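Local coordinates for protein carbamate kinase (Mycoplasma penetrans, PDB 4AXS) that probably acts as a carbamate kinase, an enzyme of the amino acid kinase family that transfers a phosphoryl group between carbamoyl phosphate and ADP, at residues V272-L277 against A297-V302. Numbering follows the deposited sequence.
Sequences VDVKAL and AAMGFV
Val-274 and Met-299 bring the two backbones closest, their CA atoms 6.0 Å apart, where the first turn of helix 274-282 meets the last turns of helix 292-302. Met-299 does most of the bridging. Its CG is anti to its own carbonyl carbon (chi1 -69°), which sends the side chain across to the other helix, and a bend at chi3 (61°) turns the methyl at its end onto Val-274. There Met-299 CE lies 3.6 Å from Val-274 CG1. One bond earlier, Met-299 SD rests 3.5 Å from Leu-277 CB, and a single thioether touches two residues about one helical turn apart. The second branch of Val-274 reaches toward the end of the partner helix, and its CG2 stands 4.3 Å from CG2 of Val-302, a looser touch. All of this is apolar packing across the pair. Within 272-277, Asp-273 is the N-cap of its helix, its OD1 accepting from Ala-276 N at 3.2 Å with an N-H...O angle of 162°. Asn-278 and Ile-281, later in helix 274-282, also touch Met-299, and Phe-286 from the following loop packs on Leu-277. Strand 328-330, outermost in its sheet within this chain, lies against both segments: its Ile-330 touches Val-272, Ala-298 and Val-302. The arrangement is helix-on-helix packing at the border of a layered alpha/beta fold of the amino acid kinase family, joining two consecutive helices beside the antiparallel C-terminal strand of the main sheet.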
loop_
_atom_site.group_PDB
_atom_site.type_symbol
_atom_site.label_atom_id
_atom_site.label_comp_id
_atom_site.label_asym_id
_atom_site.label_seq_id
_atom_site.Cartn_x
_atom_site.Cartn_y
_atom_site.Cartn_z
ATOM N N VAL A 272 -19.103 28.142 -13.362
ATOM C CA VAL A 272 -19.093 29.022 -12.206
ATOM C C VAL A 272 -17.644 29.361 -11.940
ATOM O O VAL A 272 -16.748 28.757 -12.525
ATOM C CB VAL A 272 -19.904 28.438 -11.040
ATOM C CG1 VAL A 272 -19.193 27.179 -10.476
ATOM C CG2 VAL A 272 -20.139 29.487 -9.968
ATOM N N ASP A 273 -17.367 30.150 -10.945
ATOM C CA ASP A 273 -16.013 30.603 -10.654
ATOM C C ASP A 273 -15.884 30.886 -9.162
ATOM O O ASP A 273 -16.863 30.852 -8.402
ATOM C CB ASP A 273 -15.430 31.766 -11.456
ATOM C CG ASP A 273 -16.321 33.011 -11.438
ATOM O OD1 ASP A 273 -16.849 33.421 -10.367
ATOM O OD2 ASP A 273 -16.473 33.607 -12.520
ATOM N N VAL A 274 -14.653 31.197 -8.775
ATOM C CA VAL A 274 -14.261 31.346 -7.383
ATOM C C VAL A 274 -15.010 32.506 -6.758
ATOM O O VAL A 274 -15.571 32.382 -5.659
ATOM C CB VAL A 274 -12.731 31.588 -7.279
ATOM C CG1 VAL A 274 -12.240 31.447 -5.845
ATOM C CG2 VAL A 274 -11.991 30.644 -8.215
ATOM N N LYS A 275 -15.018 33.631 -7.472
ATOM C CA LYS A 275 -15.740 34.827 -7.039
ATOM C C LYS A 275 -17.151 34.492 -6.560
ATOM O O LYS A 275 -17.539 34.868 -5.454
ATOM C CB LYS A 275 -15.790 35.870 -8.169
ATOM C CG LYS A 275 -16.422 37.198 -7.773
ATOM C CD LYS A 275 -16.643 38.126 -8.981
ATOM C CE LYS A 275 -17.666 39.238 -8.644
ATOM N NZ LYS A 275 -17.770 40.280 -9.704
ATOM N N ALA A 276 -17.918 33.772 -7.377
ATOM C CA ALA A 276 -19.299 33.433 -7.005
ATOM C C ALA A 276 -19.347 32.401 -5.877
ATOM O O ALA A 276 -20.120 32.541 -4.919
ATOM C CB ALA A 276 -20.071 32.940 -8.210
ATOM N N LEU A 277 -18.516 31.363 -5.992
ATOM C CA LEU A 277 -18.460 30.331 -4.961
ATOM C C LEU A 277 -18.201 30.951 -3.605
ATOM O O LEU A 277 -18.772 30.533 -2.602
ATOM C CB LEU A 277 -17.408 29.285 -5.279
ATOM C CG LEU A 277 -17.910 28.080 -6.081
ATOM C CD1 LEU A 277 -19.381 27.824 -5.816
ATOM C CD2 LEU A 277 -17.668 28.252 -7.552
ATOM N N ALA A 297 -11.805 22.691 -2.111
ATOM C CA ALA A 297 -10.705 21.994 -2.777
ATOM C C ALA A 297 -10.693 22.223 -4.292
ATOM O O ALA A 297 -9.634 22.312 -4.898
ATOM C CB ALA A 297 -10.741 20.492 -2.460
ATOM N N ALA A 298 -11.866 22.305 -4.905
ATOM C CA ALA A 298 -11.937 22.570 -6.338
ATOM C C ALA A 298 -11.466 23.988 -6.637
ATOM O O ALA A 298 -10.851 24.243 -7.674
ATOM C CB ALA A 298 -13.342 22.353 -6.853
ATOM N N MET A 299 -11.760 24.901 -5.716
ATOM C CA MET A 299 -11.340 26.295 -5.840
ATOM C C MET A 299 -9.819 26.390 -5.708
ATOM O O MET A 299 -9.141 27.009 -6.541
ATOM C CB MET A 299 -12.049 27.157 -4.779
ATOM C CG MET A 299 -13.553 27.296 -5.042
ATOM S SD MET A 299 -14.633 27.931 -3.727
ATOM C CE MET A 299 -14.011 29.578 -3.388
ATOM N N GLY A 300 -9.288 25.746 -4.670
ATOM C CA GLY A 300 -7.866 25.786 -4.398
ATOM C C GLY A 300 -7.020 25.379 -5.588
ATOM O O GLY A 300 -5.876 25.816 -5.722
ATOM N N PHE A 301 -7.586 24.549 -6.461
ATOM C CA PHE A 301 -6.842 24.016 -7.599
ATOM C C PHE A 301 -6.895 24.925 -8.830
ATOM O O PHE A 301 -5.861 25.189 -9.450
ATOM C CB PHE A 301 -7.318 22.603 -7.950
ATOM C CG PHE A 301 -6.827 22.112 -9.290
ATOM C CD1 PHE A 301 -5.487 21.792 -9.482
ATOM C CD2 PHE A 301 -7.709 21.965 -10.354
ATOM C CE1 PHE A 301 -5.033 21.347 -10.707
ATOM C CE2 PHE A 301 -7.263 21.514 -11.582
ATOM C CZ PHE A 301 -5.919 21.204 -11.759
ATOM N N VAL A 302 -8.090 25.405 -9.181
ATOM C CA VAL A 302 -8.240 26.263 -10.366
ATOM C C VAL A 302 -7.820 27.709 -10.117
ATOM O O VAL A 302 -7.559 28.447 -11.065
ATOM C CB VAL A 302 -9.684 26.268 -10.935
ATOM C CG1 VAL A 302 -10.139 24.860 -11.253
ATOM C CG2 VAL A 302 -10.655 26.962 -9.973
#